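PDB 4A35: mitochondrial enolase superfamily member 1 from Homo sapiens, which catalyses the magnesium-dependent dehydration of L-fuconate to 2-keto-3-deoxy-L-fuconate, a step in the breakdown of L-fucose. Local coordinates for residues A[94-99]-A[114-119]; A[63-68]-A[109-114]; A[122-127]-A[335-340]. One frame throughout, in Å; residues are numbered along the deposited sequence.

Contact 1. Residues A[94-99]-A[114-119]; sequences RQLTSD and LATAAV
Leu-96 and Thr-116 bring the two backbones nearest each other, their CA atoms 6.5 Å apart, where the last turn of helix 89-97 lies against the N-terminal third of the long helix 110-131. The methyl CG2 of Thr-116 meets two neighbouring residues of the other helix, 4.0 Å from Leu-96 CB and 3.8 Å from Thr-97 CG2. Leu-96 and Thr-116 run past each other in opposite senses, whereas the two threonines meet methyl to methyl at about a right angle. One turn further along, the branch CD1 of Leu-96 meets CG1 of Val-119 at 4.0 Å.

The torsions sort the polar from the apolar ends of both threonines. With Thr-116 at chi1 -63°, OG1 lies beside its own backbone N and bonds to the carbonyl O of Val-112 one turn back, while CG2 is left to face helix 89-97. Thr-97, at chi1 61°, likewise turns OG1 onto the carbonyl O of Tyr-93 and presents its methyl to the contact. Leu-120 and His-76 add to the surroundings of Leu-96, and Leu-73 of helix 63-73 packs on Thr-116. All this belongs to the N-terminal capping domain of the enolase superfamily, away from the magnesium and substrate sites.

No hydrogen bond joins the two segments. Both hydroxyls are satisfied inside their own helices, so the buried interface behaves as a purely apolar one, in which the threonines act through their methyl groups much as valines do.

Contact 2. Residues A[63-68]-A[109-114]; sequences TEVVVC and KGVVHL
Helical segments 63-68 and 110-114, on helices 63-73 and 110-131, cross at -64°, their local axes 8.7 Å apart and the CA atoms of Val-66 and Val-111 only 5.5 Å apart. This is helix-on-helix packing within the N-terminal capping domain of the mandelate racemase/muconate lactonizing enzyme fold, beside its three-stranded antiparallel sheet. Val-111 points at the facing helix and spreads both methyls over Val-65: CG2 lies 3.8 Å from Val-65 CG1, the two side chains crossing at about a right angle. With chi1 at 164°, the other methyl, CG1, stands opposite the backbone N and reaches the Val-65 backbone and the Val-66 CA. Further along, Val-66 CG2 and Leu-114 CD1 make a looser apolar contact at 4.3 Å. Thr-56 of strand 52-58 touches both of these side chains, so the helix pair is also tied to the sheet.

The second subunit is close at hand: its Val-111 packs on Val-65, and its Ile-105 on Val-111. Lys-109 NZ forms a salt bridge with Asp-283 of that subunit. No hydrogen bond joins the two segments, and the close fit of side chain to main chain is marked by Val-111 CG1, 3.7 Å from the carbonyl O of Val-65.

Contact 3. Residues A[122-127]-A[335-340]; sequences AVWDLW and SVNENL
The indole of Trp-124 lies between Val-336 on one face and Trp-127 of its own helix on the other. Val-336 makes a CH-pi contact, its CB 3.4 Å from the centroid of the five-membered ring and almost on the ring normal; CG1 extends over the six-membered ring, while CG2 lies nearer CG. Trp-127 covers the opposite face off-centre, with CE3 toward the rim. Trp-124 CG lies beside its backbone N, chi1 -81°, which swings the indole out toward helix 335-348. At the edge, Trp-124 NE1 donates a 2.9 Å hydrogen bond to Asn-337 OD1, bent to 155° at the hydrogen. The acceptor is near the indole plane, but the donor sits well above the carbonyl plane of the amide, which is turned 69° from the ring. Ser-335 OG comes obliquely to 3.5 Å from Trp-124 CD1 and bonds to Asn-121.

Here helix 110-131 of the N-terminal capping domain meets helix 335-348 of the modified TIM-barrel domain, with local axes at about a right angle. An alanine in place of Trp-124 would probably open a gap between the domains and leave Asn-337 OD1 without this donor. The amide is held from its other end too, ND2 bonding to the carbonyl O of Cys-150.

Helix 110-131 runs through all three contacts, meeting helix 63-73 near its start, helix 89-97 a turn or so later and helix 335-348 further on. Contacts 1 and 2 share Leu-114 and have centres about 10 Å apart; Thr-97 CG2 touches His-113 CE1 at 3.7 Å. Contact 3, whose centre is about 11 Å from that of contact 1, joins this capping-domain packing to the barrel domain. A probable hydrogen bond of 2.8 Å between His-113 NE2 and Glu-338 OE1 links contacts 2 and 3. The side chain of Leu-114 is about 10 Å from those of His-356, probably an active-site residue, and the magnesium ligand Glu-306.

Contact 1. Residues A[94-99]-A[114-119]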
ATOM      1  N   ARG A  94       0.708  15.633  -7.778  1.00 17.88           N
ATOM      2  CA  ARG A  94       1.868  15.510  -6.887  1.00 17.93           C
ATOM      3  C   ARG A  94       1.533  16.044  -5.454  1.00 19.46           C
ATOM      4  O   ARG A  94       1.996  15.480  -4.473  1.00 20.40           O
ATOM      5  CB  ARG A  94       3.086  16.251  -7.486  1.00 15.96           C
ATOM      6  CG  ARG A  94       4.369  16.183  -6.664  1.00 18.17           C
ATOM      7  CD  ARG A  94       5.011  14.793  -6.651  1.00 19.22           C
ATOM      8  NE  ARG A  94       5.465  14.379  -7.980  1.00 22.40           N
ATOM      9  CZ  ARG A  94       6.620  14.759  -8.518  1.00 27.45           C
ATOM     10  NH1 ARG A  94       7.453  15.542  -7.837  1.00 21.97           N
ATOM     11  NH2 ARG A  94       6.956  14.357  -9.732  1.00 19.89           N
ATOM     12  N   GLN A  95       0.750  17.114  -5.337  0.50 16.83           N
ATOM     13  CA  GLN A  95       0.439  17.641  -3.999  0.50 17.75           C
ATOM     14  C   GLN A  95      -0.456  16.663  -3.196  0.50 21.78           C
ATOM     15  O   GLN A  95      -0.188  16.431  -2.000  0.50 21.92           O
ATOM     16  CB  GLN A  95      -0.190  19.036  -4.066  0.50 19.29           C
ATOM     17  CG  GLN A  95      -0.475  19.619  -2.687  0.50 23.23           C
ATOM     18  CD  GLN A  95       0.702  19.772  -1.716  0.50 26.66           C
ATOM     19  OE1 GLN A  95       1.167  18.800  -1.018  0.50 12.90           O
ATOM     20  NE2 GLN A  95       1.008  21.058  -1.460  0.50 17.29           N
ATOM     21  N   LEU A  96      -1.433  16.026  -3.868  1.00 18.82           N
ATOM     22  CA  LEU A  96      -2.286  15.033  -3.213  1.00 19.05           C
ATOM     23  C   LEU A  96      -1.520  13.752  -2.834  1.00 21.71           C
ATOM     24  O   LEU A  96      -1.784  13.187  -1.764  1.00 21.06           O
ATOM     25  CB  LEU A  96      -3.466  14.615  -4.092  1.00 19.48           C
ATOM     26  CG  LEU A  96      -4.561  15.666  -4.359  1.00 24.96           C
ATOM     27  CD1 LEU A  96      -5.792  15.005  -4.959  1.00 26.79           C
ATOM     28  CD2 LEU A  96      -4.966  16.394  -3.087  1.00 26.93           C
ATOM     29  N   THR A  97      -0.661  13.252  -3.758  1.00 17.83           N
ATOM     30  CA  THR A  97      -0.009  11.927  -3.610  1.00 17.22           C
ATOM     31  C   THR A  97       1.388  11.986  -2.943  1.00 21.54           C
ATOM     32  O   THR A  97       1.914  10.929  -2.552  1.00 19.91           O
ATOM     33  CB  THR A  97       0.116  11.254  -5.011  1.00 18.99           C
ATOM     34  OG1 THR A  97       0.919  12.105  -5.820  1.00 17.43           O
ATOM     35  CG2 THR A  97      -1.224  10.926  -5.658  1.00 19.60           C
ATOM     36  N   SER A  98       2.023  13.188  -2.916  1.00 18.12           N
ATOM     37  CA  SER A  98       3.325  13.368  -2.283  1.00 18.00           C
ATOM     38  C   SER A  98       3.260  14.517  -1.275  1.00 20.50           C
ATOM     39  O   SER A  98       4.207  15.306  -1.154  1.00 19.10           O
ATOM     40  CB  SER A  98       4.424  13.582  -3.319  1.00 18.37           C
ATOM     41  OG  SER A  98       5.686  13.272  -2.743  1.00 18.21           O
ATOM     42  N   ASP A  99       2.148  14.601  -0.520  1.00 17.62           N
ATOM     43  CA  ASP A  99       2.038  15.581   0.586  1.00 17.28           C
ATOM     44  C   ASP A  99       3.180  15.222   1.596  1.00 21.77           C
ATOM     45  O   ASP A  99       3.305  14.059   1.932  1.00 18.33           O
ATOM     46  CB  ASP A  99       0.632  15.458   1.212  1.00 18.17           C
ATOM     47  CG  ASP A  99       0.414  16.332   2.440  1.00 23.92           C
ATOM     48  OD1 ASP A  99       1.070  16.088   3.461  1.00 19.68           O
ATOM     49  OD2 ASP A  99      -0.467  17.205   2.395  1.00 28.99           O
ATOM     50  N   LEU A 114      -6.830   5.448  -2.288  1.00 14.81           N
ATOM     51  CA  LEU A 114      -8.277   5.319  -2.550  1.00 16.20           C
ATOM     52  C   LEU A 114      -8.970   6.681  -2.357  1.00 16.32           C
ATOM     53  O   LEU A 114      -9.730   7.131  -3.242  1.00 15.79           O
ATOM     54  CB  LEU A 114      -8.883   4.285  -1.585  1.00 16.45           C
ATOM     55  CG  LEU A 114      -8.380   2.824  -1.787  1.00 19.48           C
ATOM     56  CD1 LEU A 114      -9.114   1.905  -0.855  1.00 16.91           C
ATOM     57  CD2 LEU A 114      -8.667   2.326  -3.240  1.00 17.53           C
ATOM     58  N   ALA A 115      -8.617   7.390  -1.259  1.00 14.30           N
ATOM     59  CA  ALA A 115      -9.157   8.704  -1.001  1.00 15.31           C
ATOM     60  C   ALA A 115      -8.747   9.694  -2.098  1.00 16.72           C
ATOM     61  O   ALA A 115      -9.557  10.500  -2.536  1.00 15.98           O
ATOM     62  CB  ALA A 115      -8.708   9.208   0.374  1.00 15.24           C
ATOM     63  N   THR A 116      -7.465   9.665  -2.501  1.00 15.34           N
ATOM     64  CA  THR A 116      -6.964  10.517  -3.580  1.00 14.84           C
ATOM     65  C   THR A 116      -7.769  10.258  -4.885  1.00 16.63           C
ATOM     66  O   THR A 116      -8.185  11.233  -5.577  1.00 15.90           O
ATOM     67  CB  THR A 116      -5.449  10.245  -3.841  1.00 18.95           C
ATOM     68  OG1 THR A 116      -4.691  10.581  -2.673  1.00 19.22           O
ATOM     69  CG2 THR A 116      -4.929  11.019  -5.056  1.00 17.00           C
ATOM     70  N   ALA A 117      -8.058   8.962  -5.189  1.00 15.48           N
ATOM     71  CA  ALA A 117      -8.808   8.627  -6.408  1.00 15.95           C
ATOM     72  C   ALA A 117     -10.235   9.214  -6.337  1.00 16.59           C
ATOM     73  O   ALA A 117     -10.690   9.795  -7.328  1.00 15.45           O
ATOM     74  CB  ALA A 117      -8.884   7.093  -6.630  1.00 16.00           C
ATOM     75  N   ALA A 118     -10.854   9.200  -5.154  1.00 15.50           N
ATOM     76  CA  ALA A 118     -12.214   9.730  -4.973  1.00 15.63           C
ATOM     77  C   ALA A 118     -12.262  11.253  -5.216  1.00 20.06           C
ATOM     78  O   ALA A 118     -13.153  11.738  -5.927  1.00 19.03           O
ATOM     79  CB  ALA A 118     -12.735   9.387  -3.568  1.00 15.34           C
ATOM     80  N   VAL A 119     -11.263  11.983  -4.685  1.00 17.49           N
ATOM     81  CA  VAL A 119     -11.163  13.449  -4.844  1.00 17.36           C
ATOM     82  C   VAL A 119     -10.892  13.772  -6.316  1.00 17.60           C
ATOM     83  O   VAL A 119     -11.595  14.617  -6.918  1.00 17.04           O
ATOM     84  CB  VAL A 119     -10.080  14.025  -3.893  1.00 19.32           C
ATOM     85  CG1 VAL A 119      -9.733  15.468  -4.236  1.00 17.99           C
ATOM     86  CG2 VAL A 119     -10.522  13.900  -2.417  1.00 17.75           C
TER

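Contact 2. Residues A[63-68]-A[109-114]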
ATOM      1  N   THR A  63     -14.837   1.778   4.902  1.00 15.98           N
ATOM      2  CA  THR A  63     -15.262   2.941   4.117  1.00 15.94           C
ATOM      3  C   THR A  63     -15.098   4.217   4.966  1.00 17.48           C
ATOM      4  O   THR A  63     -14.689   5.239   4.422  1.00 17.07           O
ATOM      5  CB  THR A  63     -16.739   2.814   3.619  1.00 17.87           C
ATOM      6  OG1 THR A  63     -16.900   1.581   2.867  1.00 16.89           O
ATOM      7  CG2 THR A  63     -17.104   3.982   2.691  1.00 18.26           C
ATOM      8  N   GLU A  64     -15.403   4.132   6.289  1.00 15.49           N
ATOM      9  CA  GLU A  64     -15.262   5.279   7.202  1.00 15.35           C
ATOM     10  C   GLU A  64     -13.761   5.746   7.270  1.00 17.88           C
ATOM     11  O   GLU A  64     -13.495   6.932   7.481  1.00 17.33           O
ATOM     12  CB  GLU A  64     -15.843   4.948   8.589  1.00 16.66           C
ATOM     13  CG  GLU A  64     -14.964   4.068   9.489  1.00 17.78           C
ATOM     14  CD  GLU A  64     -14.916   2.579   9.205  1.00 19.67           C
ATOM     15  OE1 GLU A  64     -15.371   2.144   8.122  1.00 17.82           O
ATOM     16  OE2 GLU A  64     -14.274   1.857  10.012  1.00 19.81           O
ATOM     17  N   VAL A  65     -12.787   4.804   7.125  1.00 15.09           N
ATOM     18  CA  VAL A  65     -11.351   5.150   7.138  1.00 14.66           C
ATOM     19  C   VAL A  65     -10.997   5.982   5.872  1.00 18.56           C
ATOM     20  O   VAL A  65     -10.244   6.998   5.928  1.00 16.28           O
ATOM     21  CB  VAL A  65     -10.469   3.870   7.310  1.00 16.79           C
ATOM     22  CG1 VAL A  65      -9.001   4.251   7.405  1.00 14.58           C
ATOM     23  CG2 VAL A  65     -10.904   3.039   8.525  1.00 18.37           C
ATOM     24  N   VAL A  66     -11.529   5.548   4.723  1.00 14.81           N
ATOM     25  CA  VAL A  66     -11.387   6.257   3.430  1.00 15.89           C
ATOM     26  C   VAL A  66     -12.006   7.680   3.558  1.00 16.18           C
ATOM     27  O   VAL A  66     -11.367   8.681   3.178  1.00 14.38           O
ATOM     28  CB  VAL A  66     -11.985   5.439   2.251  1.00 17.77           C
ATOM     29  CG1 VAL A  66     -11.917   6.227   0.956  1.00 16.71           C
ATOM     30  CG2 VAL A  66     -11.272   4.077   2.104  1.00 17.86           C
ATOM     31  N   VAL A  67     -13.251   7.778   4.091  1.00 17.17           N
ATOM     32  CA  VAL A  67     -13.923   9.061   4.340  1.00 18.16           C
ATOM     33  C   VAL A  67     -12.979   9.973   5.171  1.00 19.42           C
ATOM     34  O   VAL A  67     -12.766  11.124   4.806  1.00 17.40           O
ATOM     35  CB  VAL A  67     -15.325   8.860   5.008  1.00 19.75           C
ATOM     36  CG1 VAL A  67     -15.878  10.187   5.544  1.00 19.93           C
ATOM     37  CG2 VAL A  67     -16.294   8.235   4.002  1.00 18.96           C
ATOM     38  N   CYS A  68     -12.363   9.432   6.242  1.00 18.97           N
ATOM     39  CA  CYS A  68     -11.412  10.176   7.071  1.00 20.28           C
ATOM     40  C   CYS A  68     -10.242  10.750   6.239  1.00 20.09           C
ATOM     41  O   CYS A  68      -9.843  11.913   6.402  1.00 19.20           O
ATOM     42  CB  CYS A  68     -10.875   9.268   8.175  1.00 21.52           C
ATOM     43  SG  CYS A  68     -10.021  10.172   9.484  1.00 25.19           S
ATOM     44  N   LYS A 109      -0.613   4.255  -1.915  1.00 14.48           N
ATOM     45  CA  LYS A 109      -1.151   2.897  -1.726  1.00 14.73           C
ATOM     46  C   LYS A 109      -2.146   2.887  -0.584  1.00 16.36           C
ATOM     47  O   LYS A 109      -2.083   3.716   0.314  1.00 16.33           O
ATOM     48  CB  LYS A 109      -0.024   1.876  -1.453  1.00 16.40           C
ATOM     49  CG  LYS A 109       0.689   2.102  -0.106  1.00 17.04           C
ATOM     50  CD  LYS A 109       1.982   1.221   0.020  1.00 15.84           C
ATOM     51  CE  LYS A 109       3.088   1.652  -0.920  1.00 17.75           C
ATOM     52  NZ  LYS A 109       4.375   1.081  -0.446  1.00 23.44           N
ATOM     53  N   GLY A 110      -3.014   1.893  -0.573  1.00 15.17           N
ATOM     54  CA  GLY A 110      -3.978   1.783   0.496  1.00 13.82           C
ATOM     55  C   GLY A 110      -4.966   2.938   0.567  1.00 15.18           C
ATOM     56  O   GLY A 110      -5.301   3.602  -0.453  1.00 15.19           O
ATOM     57  N   VAL A 111      -5.397   3.197   1.807  1.00 13.97           N
ATOM     58  CA  VAL A 111      -6.445   4.187   2.128  1.00 13.80           C
ATOM     59  C   VAL A 111      -6.177   5.547   1.495  1.00 16.09           C
ATOM     60  O   VAL A 111      -7.079   6.130   0.854  1.00 17.22           O
ATOM     61  CB  VAL A 111      -6.639   4.322   3.649  1.00 17.07           C
ATOM     62  CG1 VAL A 111      -7.423   5.605   3.991  1.00 15.80           C
ATOM     63  CG2 VAL A 111      -7.362   3.080   4.183  1.00 16.79           C
ATOM     64  N   VAL A 112      -4.958   6.037   1.646  1.00 15.37           N
ATOM     65  CA  VAL A 112      -4.656   7.414   1.201  1.00 16.33           C
ATOM     66  C   VAL A 112      -4.813   7.527  -0.345  1.00 15.68           C
ATOM     67  O   VAL A 112      -5.319   8.551  -0.814  1.00 15.06           O
ATOM     68  CB  VAL A 112      -3.264   7.919   1.701  1.00 18.30           C
ATOM     69  CG1 VAL A 112      -2.110   7.218   0.975  1.00 17.43           C
ATOM     70  CG2 VAL A 112      -3.159   9.456   1.597  1.00 17.91           C
ATOM     71  N   HIS A 113      -4.481   6.459  -1.081  1.00 13.78           N
ATOM     72  CA  HIS A 113      -4.609   6.487  -2.554  1.00 14.45           C
ATOM     73  C   HIS A 113      -6.066   6.314  -2.989  1.00 17.05           C
ATOM     74  O   HIS A 113      -6.509   6.958  -3.964  1.00 14.48           O
ATOM     75  CB  HIS A 113      -3.693   5.470  -3.215  1.00 16.22           C
ATOM     76  CG  HIS A 113      -3.110   5.964  -4.512  1.00 16.37           C
ATOM     77  ND1 HIS A 113      -2.488   7.200  -4.602  1.00 16.04           N
ATOM     78  CD2 HIS A 113      -2.943   5.302  -5.686  1.00 15.89           C
ATOM     79  CE1 HIS A 113      -2.099   7.307  -5.863  1.00 15.35           C
ATOM     80  NE2 HIS A 113      -2.293   6.158  -6.530  1.00 16.02           N
ATOM     81  N   LEU A 114      -6.830   5.448  -2.288  1.00 14.81           N
ATOM     82  CA  LEU A 114      -8.277   5.319  -2.550  1.00 16.20           C
ATOM     83  C   LEU A 114      -8.970   6.681  -2.357  1.00 16.32           C
ATOM     84  O   LEU A 114      -9.730   7.131  -3.242  1.00 15.79           O
ATOM     85  CB  LEU A 114      -8.883   4.285  -1.585  1.00 16.45           C
ATOM     86  CG  LEU A 114      -8.380   2.824  -1.787  1.00 19.48           C
ATOM     87  CD1 LEU A 114      -9.114   1.905  -0.855  1.00 16.91           C
ATOM     88  CD2 LEU A 114      -8.667   2.326  -3.240  1.00 17.53           C
TER

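Contact 3. Residues A[122-127]-A[335-340]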
ATOM      1  N   ALA A 122     -13.866  13.333  -8.615  1.00 17.06           N
ATOM      2  CA  ALA A 122     -14.803  14.445  -8.527  1.00 17.83           C
ATOM      3  C   ALA A 122     -14.292  15.658  -9.379  1.00 20.88           C
ATOM      4  O   ALA A 122     -15.072  16.322 -10.064  1.00 20.87           O
ATOM      5  CB  ALA A 122     -15.021  14.827  -7.048  1.00 17.88           C
ATOM      6  N   VAL A 123     -12.972  15.879  -9.424  1.00 18.51           N
ATOM      7  CA  VAL A 123     -12.436  16.997 -10.221  1.00 18.32           C
ATOM      8  C   VAL A 123     -12.597  16.704 -11.737  1.00 21.35           C
ATOM      9  O   VAL A 123     -13.012  17.584 -12.488  1.00 20.64           O
ATOM     10  CB  VAL A 123     -10.949  17.297  -9.830  1.00 21.89           C
ATOM     11  CG1 VAL A 123     -10.334  18.348 -10.749  1.00 21.14           C
ATOM     12  CG2 VAL A 123     -10.841  17.760  -8.360  1.00 21.59           C
ATOM     13  N   TRP A 124     -12.293  15.456 -12.177  1.00 19.40           N
ATOM     14  CA  TRP A 124     -12.471  15.055 -13.610  1.00 17.94           C
ATOM     15  C   TRP A 124     -13.955  15.168 -13.992  1.00 19.81           C
ATOM     16  O   TRP A 124     -14.272  15.681 -15.062  1.00 19.28           O
ATOM     17  CB  TRP A 124     -11.952  13.636 -13.839  1.00 16.42           C
ATOM     18  CG  TRP A 124     -10.460  13.619 -14.003  1.00 17.82           C
ATOM     19  CD1 TRP A 124      -9.521  13.371 -13.034  1.00 20.31           C
ATOM     20  CD2 TRP A 124      -9.738  13.961 -15.188  1.00 18.08           C
ATOM     21  NE1 TRP A 124      -8.257  13.573 -13.541  1.00 19.98           N
ATOM     22  CE2 TRP A 124      -8.359  13.834 -14.890  1.00 20.49           C
ATOM     23  CE3 TRP A 124     -10.130  14.273 -16.512  1.00 19.15           C
ATOM     24  CZ2 TRP A 124      -7.364  14.072 -15.845  1.00 19.04           C
ATOM     25  CZ3 TRP A 124      -9.138  14.435 -17.483  1.00 21.35           C
ATOM     26  CH2 TRP A 124      -7.775  14.335 -17.145  1.00 20.81           C
ATOM     27  N   ASP A 125     -14.867  14.768 -13.083  1.00 17.67           N
ATOM     28  CA  ASP A 125     -16.320  14.875 -13.359  1.00 18.13           C
ATOM     29  C   ASP A 125     -16.717  16.330 -13.560  1.00 22.49           C
ATOM     30  O   ASP A 125     -17.323  16.679 -14.590  1.00 21.70           O
ATOM     31  CB  ASP A 125     -17.140  14.239 -12.225  1.00 19.45           C
ATOM     32  CG  ASP A 125     -18.652  14.283 -12.484  1.00 25.95           C
ATOM     33  OD1 ASP A 125     -19.099  13.758 -13.561  1.00 23.39           O
ATOM     34  OD2 ASP A 125     -19.388  14.781 -11.599  1.00 22.13           O
ATOM     35  N   LEU A 126     -16.259  17.190 -12.647  1.00 19.89           N
ATOM     36  CA  LEU A 126     -16.541  18.614 -12.709  1.00 19.88           C
ATOM     37  C   LEU A 126     -15.999  19.254 -13.997  1.00 23.37           C
ATOM     38  O   LEU A 126     -16.731  19.987 -14.692  1.00 22.09           O
ATOM     39  CB  LEU A 126     -15.929  19.282 -11.469  1.00 20.19           C
ATOM     40  CG  LEU A 126     -16.067  20.809 -11.369  1.00 22.47           C
ATOM     41  CD1 LEU A 126     -17.557  21.272 -11.455  1.00 21.41           C
ATOM     42  CD2 LEU A 126     -15.401  21.310 -10.068  1.00 23.61           C
ATOM     43  N   TRP A 127     -14.740  18.986 -14.316  1.00 20.38           N
ATOM     44  CA  TRP A 127     -14.087  19.530 -15.502  1.00 22.54           C
ATOM     45  C   TRP A 127     -14.856  19.096 -16.772  1.00 25.15           C
ATOM     46  O   TRP A 127     -15.231  19.948 -17.595  1.00 22.83           O
ATOM     47  CB  TRP A 127     -12.602  19.041 -15.537  1.00 21.65           C
ATOM     48  CG  TRP A 127     -11.793  19.575 -16.682  1.00 23.38           C
ATOM     49  CD1 TRP A 127     -12.094  20.645 -17.477  1.00 26.86           C
ATOM     50  CD2 TRP A 127     -10.539  19.062 -17.158  1.00 22.84           C
ATOM     51  NE1 TRP A 127     -11.117  20.823 -18.423  1.00 26.52           N
ATOM     52  CE2 TRP A 127     -10.116  19.911 -18.206  1.00 27.15           C
ATOM     53  CE3 TRP A 127      -9.665  18.059 -16.708  1.00 23.05           C
ATOM     54  CZ2 TRP A 127      -8.919  19.695 -18.909  1.00 26.74           C
ATOM     55  CZ3 TRP A 127      -8.463  17.872 -17.380  1.00 25.12           C
ATOM     56  CH2 TRP A 127      -8.092  18.698 -18.451  1.00 25.75           C
ATOM     57  N   SER A 335      -6.913   7.914  -9.953  1.00 16.03           N
ATOM     58  CA  SER A 335      -7.966   8.451 -10.827  1.00 15.78           C
ATOM     59  C   SER A 335      -7.551   8.408 -12.337  1.00 17.08           C
ATOM     60  O   SER A 335      -6.747   7.576 -12.746  1.00 17.34           O
ATOM     61  CB  SER A 335      -8.346   9.859 -10.351  1.00 16.36           C
ATOM     62  OG  SER A 335      -9.426  10.470 -11.069  1.00 19.26           O
ATOM     63  N   VAL A 336      -8.080   9.328 -13.130  1.00 17.09           N
ATOM     64  CA  VAL A 336      -7.824   9.371 -14.558  1.00 15.31           C
ATOM     65  C   VAL A 336      -6.305   9.575 -14.801  1.00 19.96           C
ATOM     66  O   VAL A 336      -5.717   8.869 -15.638  1.00 18.38           O
ATOM     67  CB  VAL A 336      -8.724  10.461 -15.230  1.00 16.20           C
ATOM     68  CG1 VAL A 336      -8.401  10.581 -16.730  1.00 17.20           C
ATOM     69  CG2 VAL A 336     -10.207  10.109 -15.028  1.00 16.80           C
ATOM     70  N   ASN A 337      -5.664  10.448 -14.000  1.00 17.39           N
ATOM     71  CA  ASN A 337      -4.240  10.801 -14.208  1.00 17.47           C
ATOM     72  C   ASN A 337      -3.340   9.569 -14.216  1.00 19.45           C
ATOM     73  O   ASN A 337      -2.632   9.346 -15.175  1.00 16.07           O
ATOM     74  CB  ASN A 337      -3.750  11.781 -13.156  1.00 18.62           C
ATOM     75  CG  ASN A 337      -4.721  12.919 -12.901  1.00 27.82           C
ATOM     76  OD1 ASN A 337      -5.800  12.715 -12.355  1.00 18.32           O
ATOM     77  ND2 ASN A 337      -4.356  14.137 -13.265  1.00 20.21           N
ATOM     78  N   GLU A 338      -3.409   8.759 -13.169  1.00 17.14           N
ATOM     79  CA  GLU A 338      -2.558   7.589 -13.085  1.00 16.00           C
ATOM     80  C   GLU A 338      -3.013   6.495 -14.052  1.00 17.27           C
ATOM     81  O   GLU A 338      -2.148   5.812 -14.634  1.00 17.94           O
ATOM     82  CB  GLU A 338      -2.499   7.080 -11.670  1.00 15.38           C
ATOM     83  CG  GLU A 338      -1.331   6.102 -11.530  1.00 18.14           C
ATOM     84  CD  GLU A 338      -0.997   5.728 -10.092  1.00 20.01           C
ATOM     85  OE1 GLU A 338      -1.930   5.552  -9.280  1.00 17.78           O
ATOM     86  OE2 GLU A 338       0.211   5.555  -9.804  1.00 15.71           O
ATOM     87  N   ASN A 339      -4.361   6.295 -14.233  1.00 17.03           N
ATOM     88  CA  ASN A 339      -4.834   5.322 -15.226  1.00 16.38           C
ATOM     89  C   ASN A 339      -4.266   5.660 -16.629  1.00 17.99           C
ATOM     90  O   ASN A 339      -3.911   4.732 -17.354  1.00 14.27           O
ATOM     91  CB  ASN A 339      -6.355   5.290 -15.297  1.00 17.27           C
ATOM     92  CG  ASN A 339      -6.902   4.245 -14.358  1.00 19.68           C
ATOM     93  OD1 ASN A 339      -6.846   3.053 -14.625  1.00 20.60           O
ATOM     94  ND2 ASN A 339      -7.303   4.679 -13.170  1.00 14.43           N
ATOM     95  N   LEU A 340      -4.200   6.964 -17.006  1.00 18.00           N
ATOM     96  CA  LEU A 340      -3.641   7.363 -18.322  1.00 17.32           C
ATOM     97  C   LEU A 340      -2.191   6.887 -18.459  1.00 20.17           C
ATOM     98  O   LEU A 340      -1.832   6.339 -19.508  1.00 19.32           O
ATOM     99  CB  LEU A 340      -3.666   8.892 -18.523  1.00 16.12           C
ATOM    100  CG  LEU A 340      -5.063   9.486 -18.767  1.00 18.51           C
ATOM    101  CD1 LEU A 340      -5.001  11.030 -18.645  1.00 19.51           C
ATOM    102  CD2 LEU A 340      -5.582   9.069 -20.140  1.00 18.77           C
TER